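Local coordinates for protein pngf-ii (PDB 4R4X) that probably acts as a peptide:N-glycosidase, removing N-linked glycans from glycoproteins by hydrolysing the bond between the sugar and its asparagine, at residues Ile26-Phe35 with Ile154-Leu162; Gln62-Lys73 with Tyr176-Arg184. All coordinates share one frame; numbering follows the deposited sequence. Where two conformers were deposited one is given.

Overall arrangement
Both contacts lie in the N-terminal part of the chain, their centres about 21 Å apart, contact 1 being the farther from the chain's centre. Strands 23-27, 31-36, 48-54, 59-65 and 70-76 pair antiparallel in sequence order; contact 1 uses the first two, contact 2 the last two, and strand 48-54 bridges them with Glu52 at the zinc and Glu49 beside Tyr176. The segments alternate along the chain, with 154-162 and 176-184 returning to opposite faces of these strands. Leu162 of contact 1 packs on Phe65 of contact 2. Helix 173-182 then leads into strand 186-196, which belongs to another sheet, so contact 2 probably lies close to the junction with the next part of the chain.

Contact 1 of 2, residues Ile26-Phe35 with Ile154-Leu162; sequences ITNSDKTLLF and IKALDDQSL. With ZN (zinc ion), chain B.
Ile26 meets Ile154 and Leu157 where the returning segment 154-162 crosses a β-hairpin made by strands 23-27 and 31-36 of the N-terminal domain. The CG2 branch of Ile26 does the touching, set anti to the backbone N (CG1 at chi1 -60°), and comes 3.8 Å from Leu157 CG. The side chains of Ile26 and Ile154 are roughly perpendicular, with the end methyl CD1 of Ile154 against that same CG2. Ile26 also forms a hydrogen-bonded antiparallel pair with Leu33, and Leu157 lies across the two strands at this point.

At the far end of the turn, Lys31 lends only the root of its side chain: CB rests on Leu157 CD1, while the ammonium end leads away. The same methyl, Leu157 CD1, is wedged over the backbone, 3.4 Å from Lys31 O and 3.5 Å from Ile26 O, so one leucine covers both strands.

Leu33 comes next, reaching Leu157 with CB and lying near Asp159 CB with CD2. Asp159 precedes helix 160-163 at the N-cap position; its side chain makes no capping bond, and its carboxylate binds zinc. Asp159 OD2 lies 2.1 Å from the metal and OD1 3.5 Å, so a single oxygen binds, and Glu52 from the neighbouring strand 48-54 supplies a further ligand. Before it, Asp158 forms an Asx turn, its OD1 accepting from Gln160 N at 3.2 Å, which shapes the entry to the helix.

Phe35 closes the row. Leu33 CD2 sits 3.7 Å above its ring plane, shifted toward the rim, and the side chains of Leu162 and Phe35 run antiparallel alongside each other, with Leu162 CD2 4.1 Å from Phe35 CD2.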
loop_
_atom_site.group_PDB
_atom_site.type_symbol
_atom_site.label_atom_id
_atom_site.label_comp_id
_atom_site.label_asym_id
_atom_site.label_seq_id
_atom_site.Cartn_x
_atom_site.Cartn_y
_atom_site.Cartn_z
ATOM N N ILE A 26 3.431 18.683 -34.140
ATOM C CA ILE A 26 3.794 18.450 -35.528
ATOM C C ILE A 26 2.541 18.112 -36.300
ATOM O O ILE A 26 1.794 17.198 -35.921
ATOM C CB ILE A 26 4.826 17.329 -35.671
ATOM C CG1 ILE A 26 6.090 17.703 -34.897
ATOM C CG2 ILE A 26 5.142 17.097 -37.143
ATOM C CD1 ILE A 26 7.120 16.600 -34.837
ATOM N N THR A 27 2.285 18.840 -37.382
ATOM C CA THR A 27 0.983 18.743 -38.000
ATOM C C THR A 27 0.994 18.958 -39.504
ATOM O O THR A 27 1.794 19.736 -40.019
ATOM C CB THR A 27 0.026 19.748 -37.318
ATOM O OG1 THR A 27 -1.312 19.484 -37.731
ATOM C CG2 THR A 27 0.395 21.189 -37.652
ATOM N N ASN A 28 0.121 18.232 -40.187
ATOM C CA ASN A 28 -0.206 18.476 -41.583
ATOM C C ASN A 28 -1.704 18.248 -41.732
ATOM O O ASN A 28 -2.387 17.965 -40.739
ATOM C CB ASN A 28 0.645 17.597 -42.533
ATOM C CG ASN A 28 0.558 16.101 -42.226
ATOM O OD1 ASN A 28 1.555 15.386 -42.183
ATOM N ND2 ASN A 28 -0.619 15.633 -42.026
ATOM N N SER A 29 -2.235 18.339 -42.948
ATOM C CA SER A 29 -3.685 18.233 -43.127
ATOM C C SER A 29 -4.271 16.853 -42.815
ATOM O O SER A 29 -5.481 16.743 -42.688
ATOM C CB SER A 29 -4.096 18.675 -44.531
ATOM O OG SER A 29 -3.532 17.820 -45.507
ATOM N N ASP A 30 -3.437 15.819 -42.694
ATOM C CA ASP A 30 -3.911 14.439 -42.433
ATOM C C ASP A 30 -3.811 13.982 -40.965
ATOM O O ASP A 30 -4.680 13.266 -40.485
ATOM C CB ASP A 30 -3.115 13.429 -43.270
ATOM C CG ASP A 30 -3.231 13.681 -44.768
ATOM O OD1 ASP A 30 -4.371 13.747 -45.263
ATOM O OD2 ASP A 30 -2.184 13.809 -45.434
ATOM N N LYS A 31 -2.741 14.387 -40.287
ATOM C CA LYS A 31 -2.387 13.890 -38.950
ATOM C C LYS A 31 -1.731 14.994 -38.135
ATOM O O LYS A 31 -0.976 15.790 -38.692
ATOM C CB LYS A 31 -1.346 12.770 -39.055
ATOM C CG LYS A 31 -1.781 11.517 -39.779
ATOM C CD LYS A 31 -2.544 10.601 -38.845
ATOM C CE LYS A 31 -3.445 9.651 -39.604
ATOM N NZ LYS A 31 -3.869 8.604 -38.641
ATOM N N THR A 32 -1.973 15.023 -36.826
ATOM C CA THR A 32 -1.125 15.831 -35.941
ATOM C C THR A 32 -0.668 15.055 -34.714
ATOM O O THR A 32 -1.393 14.199 -34.178
ATOM C CB THR A 32 -1.709 17.224 -35.551
ATOM O OG1 THR A 32 -2.008 17.330 -34.148
ATOM C CG2 THR A 32 -2.862 17.572 -36.341
ATOM N N LEU A 33 0.565 15.344 -34.321
ATOM C CA LEU A 33 1.239 14.689 -33.212
ATOM C C LEU A 33 1.542 15.748 -32.161
ATOM O O LEU A 33 2.026 16.820 -32.498
ATOM C CB LEU A 33 2.523 14.022 -33.714
ATOM C CG LEU A 33 3.472 13.546 -32.616
ATOM C CD1 LEU A 33 2.870 12.317 -31.999
ATOM C CD2 LEU A 33 4.866 13.269 -33.172
ATOM N N LEU A 34 1.201 15.467 -30.903
ATOM C CA LEU A 34 1.468 16.377 -29.814
ATOM C C LEU A 34 2.347 15.715 -28.763
ATOM O O LEU A 34 2.006 14.669 -28.183
ATOM C CB LEU A 34 0.157 16.894 -29.206
ATOM C CG LEU A 34 0.271 17.719 -27.920
ATOM C CD1 LEU A 34 1.084 18.999 -28.117
ATOM C CD2 LEU A 34 -1.128 18.031 -27.393
ATOM N N PHE A 35 3.505 16.308 -28.549
ATOM C CA PHE A 35 4.430 15.794 -27.575
ATOM C C PHE A 35 5.286 16.932 -27.017
ATOM O O PHE A 35 4.781 18.067 -26.823
ATOM C CB PHE A 35 5.198 14.536 -28.121
ATOM C CG PHE A 35 6.135 14.768 -29.311
ATOM C CD1 PHE A 35 6.222 15.967 -30.002
ATOM C CD2 PHE A 35 6.911 13.701 -29.765
ATOM C CE1 PHE A 35 7.088 16.099 -31.093
ATOM C CE2 PHE A 35 7.766 13.821 -30.852
ATOM C CZ PHE A 35 7.870 15.039 -31.513
ATOM N N ILE A 154 8.625 21.350 -42.214
ATOM C CA ILE A 154 9.510 20.187 -42.210
ATOM C C ILE A 154 9.083 19.186 -43.262
ATOM O O ILE A 154 7.959 19.245 -43.768
ATOM C CB ILE A 154 9.605 19.510 -40.820
ATOM C CG1 ILE A 154 8.253 18.948 -40.372
ATOM C CG2 ILE A 154 10.121 20.505 -39.787
ATOM C CD1 ILE A 154 8.309 18.145 -39.086
ATOM N N LYS A 155 9.987 18.254 -43.555
ATOM C CA LYS A 155 9.830 17.313 -44.669
ATOM C C LYS A 155 8.636 16.354 -44.563
ATOM O O LYS A 155 8.060 15.958 -45.585
ATOM C CB LYS A 155 11.128 16.498 -44.849
ATOM C CG LYS A 155 12.154 17.184 -45.744
ATOM C CD LYS A 155 13.523 16.519 -45.707
ATOM C CE LYS A 155 13.476 15.037 -46.058
ATOM N NZ LYS A 155 12.814 14.764 -47.367
ATOM N N ALA A 156 8.283 15.965 -43.342
ATOM C CA ALA A 156 7.240 14.960 -43.132
ATOM C C ALA A 156 6.918 14.790 -41.651
ATOM O O ALA A 156 7.720 15.139 -40.780
ATOM C CB ALA A 156 7.680 13.625 -43.714
ATOM N N LEU A 157 5.730 14.282 -41.369
ATOM C CA LEU A 157 5.414 13.821 -40.031
ATOM C C LEU A 157 5.908 12.370 -39.990
ATOM O O LEU A 157 5.285 11.480 -40.563
ATOM C CB LEU A 157 3.915 13.939 -39.751
ATOM C CG LEU A 157 3.489 13.823 -38.275
ATOM C CD1 LEU A 157 2.101 14.410 -38.059
ATOM C CD2 LEU A 157 3.529 12.398 -37.774
ATOM N N ASP A 158 7.059 12.154 -39.369
ATOM C CA ASP A 158 7.659 10.815 -39.299
ATOM C C ASP A 158 7.865 10.449 -37.829
ATOM O O ASP A 158 8.808 10.911 -37.192
ATOM C CB ASP A 158 8.970 10.790 -40.086
ATOM C CG ASP A 158 9.749 9.486 -39.927
ATOM O OD1 ASP A 158 9.178 8.468 -39.470
ATOM O OD2 ASP A 158 10.957 9.492 -40.276
ATOM N N ASP A 159 6.974 9.615 -37.303
ATOM C CA ASP A 159 7.044 9.210 -35.905
ATOM C C ASP A 159 7.398 7.735 -35.757
ATOM O O ASP A 159 7.145 7.135 -34.712
ATOM C CB ASP A 159 5.721 9.506 -35.196
ATOM C CG ASP A 159 4.558 8.735 -35.788
ATOM O OD1 ASP A 159 4.804 7.755 -36.523
ATOM O OD2 ASP A 159 3.397 9.109 -35.519
ATOM N N GLN A 160 7.983 7.150 -36.798
ATOM C CA GLN A 160 8.374 5.746 -36.741
ATOM C C GLN A 160 9.402 5.486 -35.641
ATOM O O GLN A 160 9.264 4.518 -34.932
ATOM C CB GLN A 160 8.881 5.235 -38.097
ATOM C CG GLN A 160 8.992 3.707 -38.199
ATOM C CD GLN A 160 10.215 3.144 -37.477
ATOM O OE1 GLN A 160 11.286 3.752 -37.477
ATOM N NE2 GLN A 160 10.045 1.994 -36.839
ATOM N N SER A 161 10.387 6.354 -35.436
ATOM C CA SER A 161 11.372 6.061 -34.381
ATOM C C SER A 161 10.784 6.207 -32.978
ATOM O O SER A 161 11.254 5.595 -32.021
ATOM C CB SER A 161 12.633 6.925 -34.509
ATOM O OG SER A 161 12.328 8.296 -34.478
ATOM N N LEU A 162 9.768 7.035 -32.848
ATOM C CA LEU A 162 9.113 7.207 -31.564
ATOM C C LEU A 162 8.468 5.889 -31.140
ATOM O O LEU A 162 8.617 5.466 -30.001
ATOM C CB LEU A 162 8.080 8.334 -31.656
ATOM C CG LEU A 162 7.281 8.604 -30.387
ATOM C CD1 LEU A 162 8.211 8.981 -29.236
ATOM C CD2 LEU A 162 6.278 9.709 -30.668
HETATM ZN ZN ZN B . 1.415 8.660 -36.000
#

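Contact 2 of 2, residues Gln62-Lys73 with Tyr176-Arg184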
loop_
_atom_site.group_PDB
_atom_site.type_symbol
_atom_site.label_atom_id
_atom_site.label_comp_id
_atom_site.label_asym_id
_atom_site.label_seq_id
_atom_site.Cartn_x
_atom_site.Cartn_y
_atom_site.Cartn_z
ATOM N N GLN A 62 -4.588 8.594 -27.686
ATOM C CA GLN A 62 -3.685 8.895 -26.616
ATOM C C GLN A 62 -2.825 7.658 -26.379
ATOM O O GLN A 62 -3.352 6.565 -26.221
ATOM C CB GLN A 62 -4.483 9.241 -25.360
ATOM C CG GLN A 62 -3.663 9.924 -24.294
ATOM C CD GLN A 62 -3.311 11.365 -24.617
ATOM O OE1 GLN A 62 -3.960 12.033 -25.428
ATOM N NE2 GLN A 62 -2.286 11.862 -23.953
ATOM N N PHE A 63 -1.519 7.850 -26.324
ATOM C CA PHE A 63 -0.556 6.763 -26.167
ATOM C C PHE A 63 0.223 6.989 -24.889
ATOM O O PHE A 63 0.702 8.091 -24.661
ATOM C CB PHE A 63 0.466 6.772 -27.312
ATOM C CG PHE A 63 -0.131 6.617 -28.671
ATOM C CD1 PHE A 63 -0.576 7.720 -29.373
ATOM C CD2 PHE A 63 -0.236 5.361 -29.264
ATOM C CE1 PHE A 63 -1.120 7.570 -30.649
ATOM C CE2 PHE A 63 -0.785 5.209 -30.529
ATOM C CZ PHE A 63 -1.226 6.319 -31.227
ATOM N N ALA A 64 0.412 5.931 -24.116
ATOM C CA ALA A 64 1.211 5.972 -22.906
ATOM C C ALA A 64 2.378 5.000 -23.031
ATOM O O ALA A 64 2.177 3.819 -23.279
ATOM C CB ALA A 64 0.351 5.626 -21.686
ATOM N N PHE A 65 3.585 5.519 -22.842
ATOM C CA PHE A 65 4.796 4.729 -22.934
ATOM C C PHE A 65 5.116 4.319 -21.500
ATOM O O PHE A 65 5.432 5.158 -20.696
ATOM C CB PHE A 65 5.928 5.568 -23.531
ATOM C CG PHE A 65 5.723 5.920 -24.986
ATOM C CD1 PHE A 65 4.621 6.659 -25.398
ATOM C CD2 PHE A 65 6.651 5.522 -25.942
ATOM C CE1 PHE A 65 4.435 6.983 -26.740
ATOM C CE2 PHE A 65 6.468 5.846 -27.285
ATOM C CZ PHE A 65 5.355 6.577 -27.680
ATOM N N LEU A 66 4.977 3.044 -21.192
ATOM C CA LEU A 66 4.991 2.600 -19.788
ATOM C C LEU A 66 6.360 2.170 -19.362
ATOM O O LEU A 66 6.767 2.365 -18.197
ATOM C CB LEU A 66 4.016 1.451 -19.589
ATOM C CG LEU A 66 2.576 1.775 -19.983
ATOM C CD1 LEU A 66 1.707 0.589 -19.642
ATOM C CD2 LEU A 66 2.092 3.029 -19.283
ATOM N N ASN A 67 7.064 1.555 -20.298
ATOM C CA ASN A 67 8.433 1.116 -20.051
ATOM C C ASN A 67 9.092 0.986 -21.420
ATOM O O ASN A 67 8.495 1.402 -22.419
ATOM C CB ASN A 67 8.437 -0.171 -19.207
ATOM C CG ASN A 67 7.561 -1.270 -19.795
ATOM O OD1 ASN A 67 6.558 -1.681 -19.221
ATOM N ND2 ASN A 67 7.970 -1.780 -20.915
ATOM N N ASN A 68 10.300 0.437 -21.487
ATOM C CA ASN A 68 11.051 0.416 -22.743
ATOM C C ASN A 68 10.393 -0.382 -23.859
ATOM O O ASN A 68 10.711 -0.183 -25.037
ATOM C CB ASN A 68 12.464 -0.129 -22.524
ATOM C CG ASN A 68 13.299 0.775 -21.657
ATOM O OD1 ASN A 68 14.035 1.621 -22.162
ATOM N ND2 ASN A 68 13.173 0.622 -20.338
ATOM N N ASN A 69 9.482 -1.273 -23.497
ATOM C CA ASN A 69 8.856 -2.152 -24.457
ATOM C C ASN A 69 7.344 -1.934 -24.643
ATOM O O ASN A 69 6.807 -2.278 -25.694
ATOM C CB ASN A 69 9.132 -3.600 -24.048
ATOM C CG ASN A 69 10.598 -3.831 -23.659
ATOM O OD1 ASN A 69 11.509 -3.601 -24.457
ATOM N ND2 ASN A 69 10.825 -4.274 -22.422
ATOM N N GLU A 70 6.651 -1.364 -23.656
ATOM C CA GLU A 70 5.182 -1.440 -23.628
ATOM C C GLU A 70 4.559 -0.083 -23.890
ATOM O O GLU A 70 4.933 0.892 -23.260
ATOM C CB GLU A 70 4.706 -1.956 -22.272
ATOM C CG GLU A 70 3.234 -2.335 -22.162
ATOM C CD GLU A 70 2.894 -2.971 -20.801
ATOM O OE1 GLU A 70 3.799 -3.134 -19.935
ATOM O OE2 GLU A 70 1.717 -3.305 -20.589
ATOM N N ILE A 71 3.606 -0.056 -24.812
ATOM C CA ILE A 71 2.771 1.118 -25.060
ATOM C C ILE A 71 1.293 0.722 -25.039
ATOM O O ILE A 71 0.897 -0.243 -25.700
ATOM C CB ILE A 71 3.044 1.702 -26.462
ATOM C CG1 ILE A 71 4.516 2.131 -26.611
ATOM C CG2 ILE A 71 2.129 2.895 -26.753
ATOM C CD1 ILE A 71 4.905 2.423 -28.056
ATOM N N VAL A 72 0.492 1.502 -24.320
ATOM C CA VAL A 72 -0.943 1.380 -24.374
ATOM C C VAL A 72 -1.537 2.616 -25.059
ATOM O O VAL A 72 -0.930 3.693 -25.074
ATOM C CB VAL A 72 -1.583 1.121 -22.995
ATOM C CG1 VAL A 72 -1.111 -0.222 -22.457
ATOM C CG2 VAL A 72 -1.294 2.212 -21.978
ATOM N N LYS A 73 -2.706 2.433 -25.655
ATOM C CA LYS A 73 -3.387 3.530 -26.282
ATOM C C LYS A 73 -4.874 3.463 -25.973
ATOM O O LYS A 73 -5.437 2.399 -25.694
ATOM C CB LYS A 73 -3.116 3.561 -27.807
ATOM C CG LYS A 73 -4.084 2.753 -28.650
ATOM C CD LYS A 73 -3.757 2.759 -30.138
ATOM C CE LYS A 73 -4.591 3.771 -30.899
ATOM N NZ LYS A 73 -4.303 3.746 -32.372
ATOM N N TYR A 176 -6.626 2.204 -19.400
ATOM C CA TYR A 176 -5.498 3.018 -19.854
ATOM C C TYR A 176 -4.873 3.784 -18.658
ATOM O O TYR A 176 -3.664 3.693 -18.399
ATOM C CB TYR A 176 -5.995 3.965 -20.954
ATOM C CG TYR A 176 -4.979 4.952 -21.445
ATOM C CD1 TYR A 176 -4.082 4.617 -22.462
ATOM C CD2 TYR A 176 -4.945 6.240 -20.939
ATOM C CE1 TYR A 176 -3.139 5.521 -22.914
ATOM C CE2 TYR A 176 -4.021 7.154 -21.398
ATOM C CZ TYR A 176 -3.127 6.782 -22.384
ATOM O OH TYR A 176 -2.208 7.682 -22.791
ATOM N N LYS A 177 -5.716 4.503 -17.918
ATOM C CA LYS A 177 -5.249 5.315 -16.789
ATOM C C LYS A 177 -4.687 4.440 -15.684
ATOM O O LYS A 177 -3.678 4.783 -15.055
ATOM C CB LYS A 177 -6.389 6.171 -16.222
ATOM C CG LYS A 177 -6.923 7.235 -17.174
ATOM C CD LYS A 177 -5.922 8.342 -17.394
ATOM C CE LYS A 177 -6.542 9.495 -18.164
ATOM N NZ LYS A 177 -5.618 10.640 -18.120
ATOM N N ASP A 178 -5.364 3.323 -15.442
ATOM C CA ASP A 178 -4.963 2.366 -14.405
ATOM C C ASP A 178 -3.570 1.818 -14.674
ATOM O O ASP A 178 -2.744 1.699 -13.758
ATOM C CB ASP A 178 -5.971 1.209 -14.339
ATOM C CG ASP A 178 -5.714 0.264 -13.170
ATOM O OD1 ASP A 178 -5.868 0.683 -11.995
ATOM O OD2 ASP A 178 -5.391 -0.921 -13.426
HETATM N N MSE A 179 -3.300 1.505 -15.940
HETATM C CA MSE A 179 -1.994 0.952 -16.314
HETATM C C MSE A 179 -0.908 1.991 -16.179
HETATM O O MSE A 179 0.207 1.674 -15.732
HETATM C CB MSE A 179 -2.040 0.336 -17.708
HETATM C CG MSE A 179 -2.892 -0.930 -17.615
HETATM SE SE MSE A 179 -3.044 -1.782 -19.377
HETATM C CE MSE A 179 -1.200 -2.466 -19.516
ATOM N N ILE A 180 -1.204 3.239 -16.523
ATOM C CA ILE A 180 -0.250 4.331 -16.270
ATOM C C ILE A 180 0.062 4.410 -14.762
ATOM O O ILE A 180 1.247 4.460 -14.353
ATOM C CB ILE A 180 -0.781 5.704 -16.742
ATOM C CG1 ILE A 180 -0.873 5.767 -18.268
ATOM C CG2 ILE A 180 0.122 6.850 -16.255
ATOM C CD1 ILE A 180 -1.569 7.008 -18.778
ATOM N N TRP A 181 -0.990 4.414 -13.938
ATOM C CA TRP A 181 -0.830 4.472 -12.473
ATOM C C TRP A 181 0.047 3.344 -11.943
ATOM O O TRP A 181 1.053 3.598 -11.237
ATOM C CB TRP A 181 -2.188 4.494 -11.771
ATOM C CG TRP A 181 -2.129 4.286 -10.291
ATOM C CD1 TRP A 181 -1.419 5.019 -9.376
ATOM C CD2 TRP A 181 -2.798 3.266 -9.553
ATOM N NE1 TRP A 181 -1.632 4.531 -8.100
ATOM C CE2 TRP A 181 -2.463 3.444 -8.183
ATOM C CE3 TRP A 181 -3.664 2.235 -9.905
ATOM C CZ2 TRP A 181 -2.957 2.623 -7.189
ATOM C CZ3 TRP A 181 -4.147 1.410 -8.932
ATOM C CH2 TRP A 181 -3.791 1.601 -7.570
ATOM N N LYS A 182 -0.269 2.115 -12.339
ATOM C CA LYS A 182 0.470 0.946 -11.855
ATOM C C LYS A 182 1.925 0.912 -12.335
ATOM O O LYS A 182 2.766 0.288 -11.696
ATOM C CB LYS A 182 -0.248 -0.359 -12.219
ATOM C CG LYS A 182 -1.425 -0.628 -11.304
ATOM C CD LYS A 182 -2.356 -1.690 -11.828
ATOM C CE LYS A 182 -3.541 -1.888 -10.884
ATOM N NZ LYS A 182 -4.586 -2.688 -11.575
ATOM N N SER A 183 2.235 1.597 -13.434
ATOM C CA SER A 183 3.600 1.649 -13.941
ATOM C C SER A 183 4.524 2.541 -13.079
ATOM O O SER A 183 5.753 2.513 -13.222
ATOM C CB SER A 183 3.609 2.144 -15.402
ATOM O OG SER A 183 3.470 3.554 -15.486
ATOM N N ARG A 184 3.929 3.315 -12.176
ATOM C CA ARG A 184 4.700 4.249 -11.364
ATOM C C ARG A 184 5.334 3.590 -10.138
ATOM O O ARG A 184 6.125 4.213 -9.443
ATOM C CB ARG A 184 3.808 5.401 -10.921
ATOM C CG ARG A 184 3.185 6.178 -12.049
ATOM C CD ARG A 184 2.435 7.390 -11.538
ATOM N NE ARG A 184 1.858 8.193 -12.624
ATOM C CZ ARG A 184 2.488 9.136 -13.321
ATOM N NH1 ARG A 184 3.762 9.430 -13.099
ATOM N NH2 ARG A 184 1.838 9.783 -14.265
#
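Tyr176 lies against one face of the hairpin of strands 59-65 and 70-76 and touches both. With CG anti to the backbone N (chi1 175°), the ring reaches across the strands: Tyr176 CD1 lies 3.7 Å from Val72 CG2, the carbonyl of Val72 stands at the ring edge, and Ala64 CB is 3.7 Å from Tyr176 CE1. The amide plane of Gln62 stands almost perpendicular to that ring, and Gln62 CG comes close to the hydroxyl.

One turn on, Ile180 CG1 packs 3.6 Å from Ala64 CB and meets Leu66 CD2 at 4.2 Å. Leu66 CD1 and Val72 CG1 border the methyl CE of Met179, a selenomethionine, in one of its two modelled conformers, so this edge is less certain.

Further out, Glu49 on strand 48-54 fixes the aromatic end: its OE1 is hydrogen-bonded to both Tyr176 OH and Gln62 NE2. Ser183 OG is hydrogen-bonded to Ile180 O at 2.7 Å, and Ser183 OG also lies beside Leu66 CD2.

The axis of 176-182 runs at 21° to strand 62-65 and 149° to strand 70-73, passing 9.0 Å from the latter, a spacing consistent with an α-helix layered on one face of an antiparallel β-hairpin.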